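Local coordinates for protein ALDH21) (Physcomitrella patens subsp. patens, PDB 5MZ5) that oxidises succinic semialdehyde with NADP(+) as the cofactor, as a member of the aldehyde dehydrogenase family, at residues Y40-A45 / I241-R246; R53-V58 / K69-T74; V294-P299 / H329-D334. All blocks are in the same frame, centred on the assembly; numbering follows the deposited sequence.

Contact 1. Residues Y40-A45 / I241-R246; sequences YNIFLA and ILPVSR
A single antiparallel bridge between Phe43 and Ile241 ties the N-terminal strand 38-44 to the end of strand 239-241, the edge strand of the Rossmann-type sheet that binds NADP(+). The pair is of the hydrogen-bonded kind. Phe43 N donates to Ile241 O at 3.0 Å, almost straight at 167°, while the return bond from Ile241 N to Phe43 O, at 2.9 Å, is more bent (144°). The pairing stops at this one bridge; beyond it the chain runs on through Leu242 and Pro243, whose side chains make the remaining contacts. Ile42 sets its CG1 between its own N and carbonyl carbon (chi1 60°), which leaves the CG2 methyl to meet the proline ring; CG2 lies only 3.4 Å from Pro243 CD, tighter than ordinary van der Waals contact. The CG1 branch ends in CD1, 4.2 Å from Leu242 CD2. That same leucine methyl also lies 3.4 Å from Phe43 O and brushes Leu44 CB at 4.3 Å, so one methyl of Leu242 touches three consecutive residues of the strand. The Phe43 ring turns off toward helix 219-229, and of its side chain CB comes nearest to Ile241. Beyond the bridge the 241-246 loop runs on to Arg246, which binds NADP(+) in another crystal of this enzyme, and Pro243 lies beside Lys212 and Ser215, two more cofactor residues. Helix 219-229 receives Phe43 and Ile241, strand 66-71 packs on Ile42 and Pro243, and helix 75-94 takes Leu44 and Val244, so the bridge joins the small N-terminal sheet to the edge of the nucleotide-binding sheet, with both helices packed around it.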
loop_
_atom_site.group_PDB
_atom_site.type_symbol
_atom_site.label_atom_id
_atom_site.label_comp_id
_atom_site.label_asym_id
_atom_site.label_seq_id
_atom_site.Cartn_x
_atom_site.Cartn_y
_atom_site.Cartn_z
ATOM N N TYR A 40 -4.140 -45.457 7.489
ATOM C CA TYR A 40 -3.879 -44.250 6.719
ATOM C C TYR A 40 -2.511 -44.364 6.064
ATOM O O TYR A 40 -1.695 -45.200 6.449
ATOM C CB TYR A 40 -3.903 -43.009 7.641
ATOM C CG TYR A 40 -5.290 -42.522 7.992
ATOM C CD1 TYR A 40 -6.059 -43.173 8.958
ATOM C CD2 TYR A 40 -5.826 -41.390 7.382
ATOM C CE1 TYR A 40 -7.340 -42.730 9.281
ATOM C CE2 TYR A 40 -7.100 -40.926 7.712
ATOM C CZ TYR A 40 -7.853 -41.604 8.660
ATOM O OH TYR A 40 -9.107 -41.171 8.993
ATOM N N ASN A 41 -2.269 -43.513 5.079
ATOM C CA ASN A 41 -0.979 -43.409 4.432
ATOM C C ASN A 41 -0.352 -42.105 4.872
ATOM O O ASN A 41 -1.056 -41.174 5.265
ATOM C CB ASN A 41 -1.136 -43.369 2.909
ATOM C CG ASN A 41 -1.586 -44.650 2.278
ATOM O OD1 ASN A 41 -2.578 -44.675 1.553
ATOM N ND2 ASN A 41 -0.819 -45.711 2.448
ATOM N N ILE A 42 0.973 -42.038 4.796
ATOM C CA ILE A 42 1.726 -40.821 5.052
ATOM C C ILE A 42 2.183 -40.329 3.690
ATOM O O ILE A 42 2.111 -41.088 2.713
ATOM C CB ILE A 42 2.846 -40.960 6.119
ATOM C CG1 ILE A 42 3.905 -42.012 5.724
ATOM C CG2 ILE A 42 2.210 -41.279 7.469
ATOM C CD1 ILE A 42 5.206 -42.028 6.575
ATOM N N PHE A 43 2.594 -39.063 3.600
ATOM C CA PHE A 43 2.955 -38.511 2.313
ATOM C C PHE A 43 4.415 -38.182 2.234
ATOM O O PHE A 43 4.920 -37.383 3.005
ATOM C CB PHE A 43 2.026 -37.327 1.954
ATOM C CG PHE A 43 0.618 -37.839 1.723
ATOM C CD1 PHE A 43 0.224 -38.298 0.468
ATOM C CD2 PHE A 43 -0.280 -37.965 2.785
ATOM C CE1 PHE A 43 -1.053 -38.840 0.273
ATOM C CE2 PHE A 43 -1.538 -38.528 2.592
ATOM C CZ PHE A 43 -1.913 -38.971 1.338
ATOM N N LEU A 44 5.101 -38.858 1.315
ATOM C CA LEU A 44 6.529 -38.720 1.087
ATOM C C LEU A 44 6.741 -38.282 -0.346
ATOM O O LEU A 44 6.457 -39.047 -1.276
ATOM C CB LEU A 44 7.243 -40.051 1.400
ATOM C CG LEU A 44 8.739 -40.167 1.064
ATOM C CD1 LEU A 44 9.555 -39.146 1.817
ATOM C CD2 LEU A 44 9.263 -41.551 1.410
ATOM N N ALA A 45 7.224 -37.027 -0.521
ATOM C CA ALA A 45 7.479 -36.404 -1.822
ATOM C C ALA A 45 6.216 -36.502 -2.719
ATOM O O ALA A 45 6.292 -36.988 -3.858
ATOM C CB ALA A 45 8.688 -37.057 -2.489
ATOM N N ILE A 241 4.094 -34.981 4.334
ATOM C CA ILE A 241 3.368 -34.914 5.613
ATOM C C ILE A 241 3.682 -36.227 6.336
ATOM O O ILE A 241 3.200 -37.292 5.936
ATOM C CB ILE A 241 1.840 -34.608 5.499
ATOM C CG1 ILE A 241 1.592 -33.289 4.711
ATOM C CG2 ILE A 241 1.161 -34.573 6.917
ATOM C CD1 ILE A 241 0.205 -33.099 4.246
ATOM N N LEU A 242 4.583 -36.136 7.331
ATOM C CA LEU A 242 5.080 -37.287 8.076
ATOM C C LEU A 242 4.974 -37.148 9.614
ATOM O O LEU A 242 5.699 -36.338 10.201
ATOM C CB LEU A 242 6.555 -37.602 7.722
ATOM C CG LEU A 242 7.115 -37.223 6.357
ATOM C CD1 LEU A 242 8.563 -36.771 6.489
ATOM C CD2 LEU A 242 7.052 -38.411 5.398
ATOM N N PRO A 243 4.122 -37.956 10.288
ATOM C CA PRO A 243 4.148 -37.988 11.767
ATOM C C PRO A 243 5.493 -38.646 12.115
ATOM O O PRO A 243 5.879 -39.655 11.512
ATOM C CB PRO A 243 2.948 -38.881 12.133
ATOM C CG PRO A 243 2.182 -39.060 10.839
ATOM C CD PRO A 243 3.196 -38.971 9.760
ATOM N N VAL A 244 6.272 -37.994 12.963
ATOM C CA VAL A 244 7.646 -38.435 13.222
ATOM C C VAL A 244 7.863 -38.809 14.702
ATOM O O VAL A 244 7.281 -38.192 15.615
ATOM C CB VAL A 244 8.630 -37.335 12.674
ATOM C CG1 VAL A 244 10.032 -37.445 13.237
ATOM C CG2 VAL A 244 8.679 -37.358 11.149
ATOM N N SER A 245 8.679 -39.860 14.910
ATOM C CA SER A 245 9.087 -40.354 16.226
ATOM C C SER A 245 10.040 -39.331 16.872
ATOM O O SER A 245 10.650 -38.507 16.181
ATOM C CB SER A 245 9.791 -41.706 16.105
ATOM O OG SER A 245 10.979 -41.632 15.326
ATOM N N ARG A 246 10.190 -39.424 18.188
ATOM C CA ARG A 246 11.050 -38.554 18.981
ATOM C C ARG A 246 12.513 -38.597 18.521
ATOM O O ARG A 246 13.159 -37.556 18.469
ATOM C CB ARG A 246 10.941 -38.940 20.461
ATOM C CG ARG A 246 11.335 -37.806 21.373
ATOM C CD ARG A 246 11.348 -38.236 22.797
ATOM N NE ARG A 246 12.094 -37.294 23.625
ATOM C CZ ARG A 246 12.264 -37.448 24.927
ATOM N NH1 ARG A 246 11.743 -38.497 25.551
ATOM N NH2 ARG A 246 12.947 -36.552 25.620
#

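Contact 2. Residues R53-V58 / K69-T74; sequences RKWLDV and KVPQAT
Lys69 crosses Trp55 at about a right angle, its chain bent at chi3 (116°) so that the ammonium group comes over the face of the indole. NZ stands 4.2 Å from the centroid of the Trp55 five-membered ring, 23° off the normal, a cation-pi contact. The benzo end of the same indole reaches over the other strand: CE3 comes edge-on to the carbonyl carbon of Val70, and CZ3 meets Pro71 CD obliquely at 3.6 Å. Lysine, tryptophan and proline thus form one continuous patch. Asp57 shares the sheet face with Lys69, but its OD1 stays 5.8 Å from Lys69 NZ, too far for a salt bridge, though the opposite charges may attract weakly. On the face of Leu56 and Val70 the contacts are mostly apolar. There Val58 CG2 meets Val70 CG2 at 3.8 Å, the two valines crossing at a slant. The backbones are joined by Leu56 N to Val70 O (2.7 Å) and Val70 N to Leu56 O (2.8 Å), and Gln72 N adds a bond to Lys54 O at the same 2.8 Å. Past this point a water takes over, accepting from Lys54 N and donating to Gln72 O. Arg53 lays its extended chain along Gln72 O, CB, CG and CD all close by, on the way to a salt bridge with Asp77. The arrangement is that of an antiparallel beta hairpin, strand 55-59 forming one edge of a small N-terminal sheet, with Leu56 close to the NADP(+) residue Ser215.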
loop_
_atom_site.group_PDB
_atom_site.type_symbol
_atom_site.label_atom_id
_atom_site.label_comp_id
_atom_site.label_asym_id
_atom_site.label_seq_id
_atom_site.Cartn_x
_atom_site.Cartn_y
_atom_site.Cartn_z
ATOM N N ARG A 53 6.658 -50.172 7.279
ATOM C CA ARG A 53 6.817 -49.229 8.386
ATOM C C ARG A 53 6.059 -49.608 9.649
ATOM O O ARG A 53 5.040 -50.302 9.596
ATOM C CB ARG A 53 6.454 -47.791 7.953
ATOM C CG ARG A 53 7.436 -47.197 6.961
ATOM C CD ARG A 53 6.889 -45.945 6.326
ATOM N NE ARG A 53 7.818 -45.421 5.328
ATOM C CZ ARG A 53 7.826 -45.762 4.042
ATOM N NH1 ARG A 53 6.934 -46.628 3.569
ATOM N NH2 ARG A 53 8.726 -45.243 3.219
ATOM N N LYS A 54 6.568 -49.109 10.789
ATOM C CA LYS A 54 5.980 -49.244 12.107
ATOM C C LYS A 54 4.713 -48.395 12.195
ATOM O O LYS A 54 4.578 -47.396 11.484
ATOM C CB LYS A 54 7.019 -48.838 13.166
ATOM C CG LYS A 54 7.740 -50.037 13.830
ATOM C CD LYS A 54 8.565 -50.929 12.880
ATOM C CE LYS A 54 8.583 -52.374 13.320
ATOM N NZ LYS A 54 8.780 -53.293 12.172
ATOM N N TRP A 55 3.774 -48.805 13.042
ATOM C CA TRP A 55 2.503 -48.102 13.165
ATOM C C TRP A 55 2.434 -47.188 14.355
ATOM O O TRP A 55 2.937 -47.510 15.422
ATOM C CB TRP A 55 1.329 -49.087 13.210
ATOM C CG TRP A 55 1.126 -49.885 11.955
ATOM C CD1 TRP A 55 1.385 -51.214 11.784
ATOM C CD2 TRP A 55 0.607 -49.411 10.703
ATOM N NE1 TRP A 55 1.043 -51.603 10.509
ATOM C CE2 TRP A 55 0.577 -50.511 9.817
ATOM C CE3 TRP A 55 0.124 -48.171 10.253
ATOM C CZ2 TRP A 55 0.069 -50.411 8.513
ATOM C CZ3 TRP A 55 -0.362 -48.069 8.957
ATOM C CH2 TRP A 55 -0.356 -49.170 8.091
ATOM N N LEU A 56 1.808 -46.037 14.159
ATOM C CA LEU A 56 1.500 -45.071 15.202
ATOM C C LEU A 56 -0.008 -45.213 15.468
ATOM O O LEU A 56 -0.814 -45.148 14.521
ATOM C CB LEU A 56 1.836 -43.632 14.741
ATOM C CG LEU A 56 1.415 -42.473 15.673
ATOM C CD1 LEU A 56 2.246 -42.456 16.991
ATOM C CD2 LEU A 56 1.516 -41.125 14.952
ATOM N N ASP A 57 -0.386 -45.408 16.745
ATOM C CA ASP A 57 -1.794 -45.548 17.144
ATOM C C ASP A 57 -2.421 -44.191 17.364
ATOM O O ASP A 57 -1.844 -43.354 18.050
ATOM C CB ASP A 57 -1.914 -46.357 18.445
ATOM C CG ASP A 57 -1.658 -47.851 18.343
ATOM O OD1 ASP A 57 -1.649 -48.376 17.210
ATOM O OD2 ASP A 57 -1.549 -48.507 19.409
ATOM N N VAL A 58 -3.608 -43.972 16.796
ATOM C CA VAL A 58 -4.364 -42.739 16.993
ATOM C C VAL A 58 -5.662 -43.107 17.694
ATOM O O VAL A 58 -6.481 -43.867 17.156
ATOM C CB VAL A 58 -4.582 -41.875 15.725
ATOM C CG1 VAL A 58 -5.352 -40.589 16.064
ATOM C CG2 VAL A 58 -3.251 -41.546 15.052
ATOM N N LYS A 69 -4.542 -46.167 12.519
ATOM C CA LYS A 69 -3.145 -46.614 12.474
ATOM C C LYS A 69 -2.467 -45.823 11.374
ATOM O O LYS A 69 -2.966 -45.759 10.243
ATOM C CB LYS A 69 -3.040 -48.119 12.208
ATOM C CG LYS A 69 -3.389 -48.958 13.421
ATOM C CD LYS A 69 -3.382 -50.415 13.073
ATOM C CE LYS A 69 -2.309 -51.159 13.816
ATOM N NZ LYS A 69 -2.061 -52.495 13.210
ATOM N N VAL A 70 -1.375 -45.141 11.730
ATOM C CA VAL A 70 -0.631 -44.266 10.804
ATOM C C VAL A 70 0.799 -44.786 10.649
ATOM O O VAL A 70 1.452 -45.008 11.670
ATOM C CB VAL A 70 -0.622 -42.801 11.339
ATOM C CG1 VAL A 70 0.193 -41.895 10.445
ATOM C CG2 VAL A 70 -2.025 -42.258 11.517
ATOM N N PRO A 71 1.332 -44.956 9.419
ATOM C CA PRO A 71 2.741 -45.356 9.284
ATOM C C PRO A 71 3.678 -44.325 9.913
ATOM O O PRO A 71 3.422 -43.120 9.847
ATOM C CB PRO A 71 2.959 -45.398 7.763
ATOM C CG PRO A 71 1.605 -45.477 7.167
ATOM C CD PRO A 71 0.732 -44.699 8.092
ATOM N N GLN A 72 4.732 -44.802 10.572
ATOM C CA GLN A 72 5.721 -43.919 11.173
ATOM C C GLN A 72 6.901 -43.809 10.218
ATOM O O GLN A 72 7.436 -44.832 9.787
ATOM C CB GLN A 72 6.157 -44.395 12.566
ATOM C CG GLN A 72 6.948 -43.324 13.309
ATOM C CD GLN A 72 7.176 -43.680 14.746
ATOM O OE1 GLN A 72 8.081 -44.451 15.088
ATOM N NE2 GLN A 72 6.397 -43.065 15.621
ATOM N N ALA A 73 7.278 -42.566 9.865
ATOM C CA ALA A 73 8.385 -42.307 8.945
ATOM C C ALA A 73 9.727 -42.621 9.583
ATOM O O ALA A 73 9.939 -42.352 10.767
ATOM C CB ALA A 73 8.356 -40.854 8.471
ATOM N N THR A 74 10.633 -43.201 8.798
ATOM C CA THR A 74 11.987 -43.492 9.278
ATOM C C THR A 74 12.845 -42.242 9.024
ATOM O O THR A 74 12.395 -41.301 8.362
ATOM C CB THR A 74 12.578 -44.724 8.572
ATOM O OG1 THR A 74 12.739 -44.439 7.183
ATOM C CG2 THR A 74 11.742 -46.005 8.784
HETATM O O HOH W 1 8.547 -47.099 10.692
#

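Contact 3. Residues V294-P299 / H329-D334; sequences VDDYVP and HERLYD. With GOL (glycerol), chain F.
The Arg331 guanidinium turns its edge to Asp295 and Asp296, with a glycerol oxygen, O2, in the same plane, while Leu332 CD2 lies over one of its faces, 3.8 Å above and toward the rim. NH1 and NH2 grip one atom together, Asp295 O, at 3.0 and 2.9 Å, both coming from the same side of the carbonyl plane. NH2 also makes a salt bridge to Asp296 OD1 at 3.0 Å, the carboxylate standing 78° from the guanidinium. All this happens at the C-terminal ends of two neighbouring parallel strands, 290-294 and 323-329, which helix 301-313 joins in a beta-alpha-beta crossover; His329 N to Val294 O, 3.1 Å, is a rung between them. The Arg331 chain starts with CG between its backbone N and carbonyl carbon (chi1 84°) and then runs extended to NE, which carries the charge back across to the other loop. The Tyr297 ring has glycerol C1 over one face, and Leu332 CD2 approaches its CZ obliquely at 3.7 Å. The tyrosine hydroxyl bonds to Glu335 in the helix that follows. Replacing Tyr297 by an alanine would probably leave Leu332 with a gap beside its methyls and Glu335 without its hydroxyl partner. Asp295 OD1 lies obliquely near the His329 ring but is bonded to Tyr425, and OD2 pairs with Lys453, so this buried carboxylate is well supplied. The glycerol, probably picked up from the crystallisation or cryoprotectant solution, is pinned by its O1, which donates to Asp296 OD1 at 3.1 Å and accepts from Tyr297 N at 3.0 Å with an N-H...O angle of 175°.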
loop_
_atom_site.group_PDB
_atom_site.type_symbol
_atom_site.label_atom_id
_atom_site.label_comp_id
_atom_site.label_asym_id
_atom_site.label_seq_id
_atom_site.Cartn_x
_atom_site.Cartn_y
_atom_site.Cartn_z
ATOM N N VAL A 294 -14.085 -6.200 31.714
ATOM C CA VAL A 294 -15.515 -5.949 31.581
ATOM C C VAL A 294 -15.767 -4.622 32.311
ATOM O O VAL A 294 -15.816 -4.595 33.534
ATOM C CB VAL A 294 -16.424 -7.123 32.068
ATOM C CG1 VAL A 294 -17.916 -6.738 32.031
ATOM C CG2 VAL A 294 -16.176 -8.371 31.237
ATOM N N ASP A 295 -15.840 -3.512 31.549
ATOM C CA ASP A 295 -16.092 -2.177 32.107
ATOM C C ASP A 295 -17.510 -1.691 31.804
ATOM O O ASP A 295 -17.937 -0.675 32.330
ATOM C CB ASP A 295 -15.026 -1.157 31.631
ATOM C CG ASP A 295 -14.848 0.035 32.566
ATOM O OD1 ASP A 295 -14.384 -0.163 33.711
ATOM O OD2 ASP A 295 -15.129 1.166 32.140
ATOM N N ASP A 296 -18.240 -2.445 30.973
ATOM C CA ASP A 296 -19.611 -2.187 30.518
ATOM C C ASP A 296 -20.192 -3.480 29.944
ATOM O O ASP A 296 -19.450 -4.433 29.703
ATOM C CB ASP A 296 -19.622 -1.106 29.393
ATOM C CG ASP A 296 -19.688 0.339 29.856
ATOM O OD1 ASP A 296 -20.594 0.669 30.660
ATOM O OD2 ASP A 296 -18.884 1.151 29.368
ATOM N N TYR A 297 -21.512 -3.497 29.690
ATOM C CA TYR A 297 -22.211 -4.610 29.041
ATOM C C TYR A 297 -22.468 -4.130 27.623
ATOM O O TYR A 297 -23.104 -3.088 27.440
ATOM C CB TYR A 297 -23.544 -4.948 29.740
ATOM C CG TYR A 297 -23.458 -5.223 31.224
ATOM C CD1 TYR A 297 -22.319 -5.802 31.785
ATOM C CD2 TYR A 297 -24.544 -4.978 32.060
ATOM C CE1 TYR A 297 -22.234 -6.048 33.151
ATOM C CE2 TYR A 297 -24.481 -5.245 33.427
ATOM C CZ TYR A 297 -23.324 -5.788 33.967
ATOM O OH TYR A 297 -23.250 -6.057 35.309
ATOM N N VAL A 298 -21.882 -4.806 26.620
ATOM C CA VAL A 298 -22.028 -4.343 25.237
ATOM C C VAL A 298 -22.523 -5.459 24.291
ATOM O O VAL A 298 -21.780 -6.412 24.073
ATOM C CB VAL A 298 -20.741 -3.642 24.681
ATOM C CG1 VAL A 298 -21.027 -2.963 23.334
ATOM C CG2 VAL A 298 -20.157 -2.634 25.679
ATOM N N PRO A 299 -23.720 -5.337 23.652
ATOM C CA PRO A 299 -24.740 -4.270 23.820
ATOM C C PRO A 299 -25.532 -4.400 25.126
ATOM O O PRO A 299 -26.126 -3.423 25.591
ATOM C CB PRO A 299 -25.642 -4.452 22.587
ATOM C CG PRO A 299 -25.559 -5.930 22.269
ATOM C CD PRO A 299 -24.169 -6.378 22.696
ATOM N N HIS A 329 -15.257 -4.610 36.598
ATOM C CA HIS A 329 -15.342 -3.416 37.422
ATOM C C HIS A 329 -16.295 -3.668 38.626
ATOM O O HIS A 329 -17.321 -4.341 38.484
ATOM C CB HIS A 329 -15.778 -2.210 36.585
ATOM C CG HIS A 329 -15.778 -0.931 37.369
ATOM N ND1 HIS A 329 -16.893 -0.509 38.046
ATOM C CD2 HIS A 329 -14.772 -0.057 37.598
ATOM C CE1 HIS A 329 -16.551 0.620 38.637
ATOM N NE2 HIS A 329 -15.284 0.932 38.397
ATOM N N GLU A 330 -15.909 -3.153 39.811
ATOM C CA GLU A 330 -16.608 -3.303 41.085
ATOM C C GLU A 330 -18.118 -3.029 41.027
ATOM O O GLU A 330 -18.864 -3.729 41.719
ATOM C CB GLU A 330 -15.940 -2.456 42.181
ATOM C CG GLU A 330 -15.980 -0.955 41.943
ATOM C CD GLU A 330 -15.289 -0.053 42.948
ATOM O OE1 GLU A 330 -14.958 1.087 42.554
ATOM O OE2 GLU A 330 -15.072 -0.464 44.111
ATOM N N ARG A 331 -18.581 -2.036 40.210
ATOM C CA ARG A 331 -20.018 -1.716 40.113
ATOM C C ARG A 331 -20.814 -2.826 39.392
ATOM O O ARG A 331 -22.019 -2.948 39.594
ATOM C CB ARG A 331 -20.263 -0.316 39.475
ATOM C CG ARG A 331 -20.269 -0.321 37.942
ATOM C CD ARG A 331 -20.249 1.052 37.268
ATOM N NE ARG A 331 -20.637 0.951 35.855
ATOM C CZ ARG A 331 -19.813 0.665 34.841
ATOM N NH1 ARG A 331 -18.515 0.500 35.055
ATOM N NH2 ARG A 331 -20.279 0.574 33.607
ATOM N N LEU A 332 -20.132 -3.631 38.559
ATOM C CA LEU A 332 -20.745 -4.696 37.759
ATOM C C LEU A 332 -20.455 -6.080 38.301
ATOM O O LEU A 332 -21.122 -7.034 37.903
ATOM C CB LEU A 332 -20.211 -4.617 36.301
ATOM C CG LEU A 332 -20.306 -3.272 35.569
ATOM C CD1 LEU A 332 -19.613 -3.350 34.211
ATOM C CD2 LEU A 332 -21.756 -2.796 35.444
ATOM N N TYR A 333 -19.448 -6.192 39.178
ATOM C CA TYR A 333 -18.903 -7.443 39.686
ATOM C C TYR A 333 -19.926 -8.502 40.137
ATOM O O TYR A 333 -19.879 -9.613 39.609
ATOM C CB TYR A 333 -17.875 -7.196 40.791
ATOM C CG TYR A 333 -17.063 -8.434 41.098
ATOM C CD1 TYR A 333 -16.002 -8.816 40.276
ATOM C CD2 TYR A 333 -17.387 -9.258 42.175
ATOM C CE1 TYR A 333 -15.257 -9.963 40.546
ATOM C CE2 TYR A 333 -16.652 -10.413 42.449
ATOM C CZ TYR A 333 -15.590 -10.763 41.627
ATOM O OH TYR A 333 -14.852 -11.887 41.899
ATOM N N ASP A 334 -20.800 -8.194 41.121
ATOM C CA ASP A 334 -21.767 -9.170 41.647
ATOM C C ASP A 334 -22.732 -9.674 40.579
ATOM O O ASP A 334 -22.985 -10.876 40.504
ATOM C CB ASP A 334 -22.513 -8.621 42.882
ATOM C CG ASP A 334 -21.642 -8.302 44.093
ATOM O OD1 ASP A 334 -20.546 -8.906 44.224
ATOM O OD2 ASP A 334 -22.089 -7.513 44.948
HETATM C C1 GOL F . -22.862 -1.353 32.054
HETATM O O1 GOL F . -23.063 -1.154 30.657
HETATM C C2 GOL F . -23.612 -0.348 32.903
HETATM O O2 GOL F . -23.428 0.986 32.408
HETATM C C3 GOL F . -25.085 -0.670 32.983
HETATM O O3 GOL F . -25.320 -1.600 34.029
#

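How the contacts relate
Contacts 1 and 2 are neighbours, their centres about 8 Å apart, and contact 2 is nested in the chain loop that contact 1 closes. They hold the same small sheet, in which strands 38-44 and 66-71 run side by side; Ile42 packs on Pro71 and Ser245 on Gln72. Contact 1 is the buried one, aliphatic apart from its two backbone bonds, whereas contact 2 is only partly buried and adds a cation-pi pair and a bridging water. Contact 3 lies about 50 Å from contact 1 and 52 Å from contact 2, centre to centre, across the chain's middle and away from the annotated sites. There charge and carbonyl gripping dominate, at strand ends partly open to solvent and a bound glycerol.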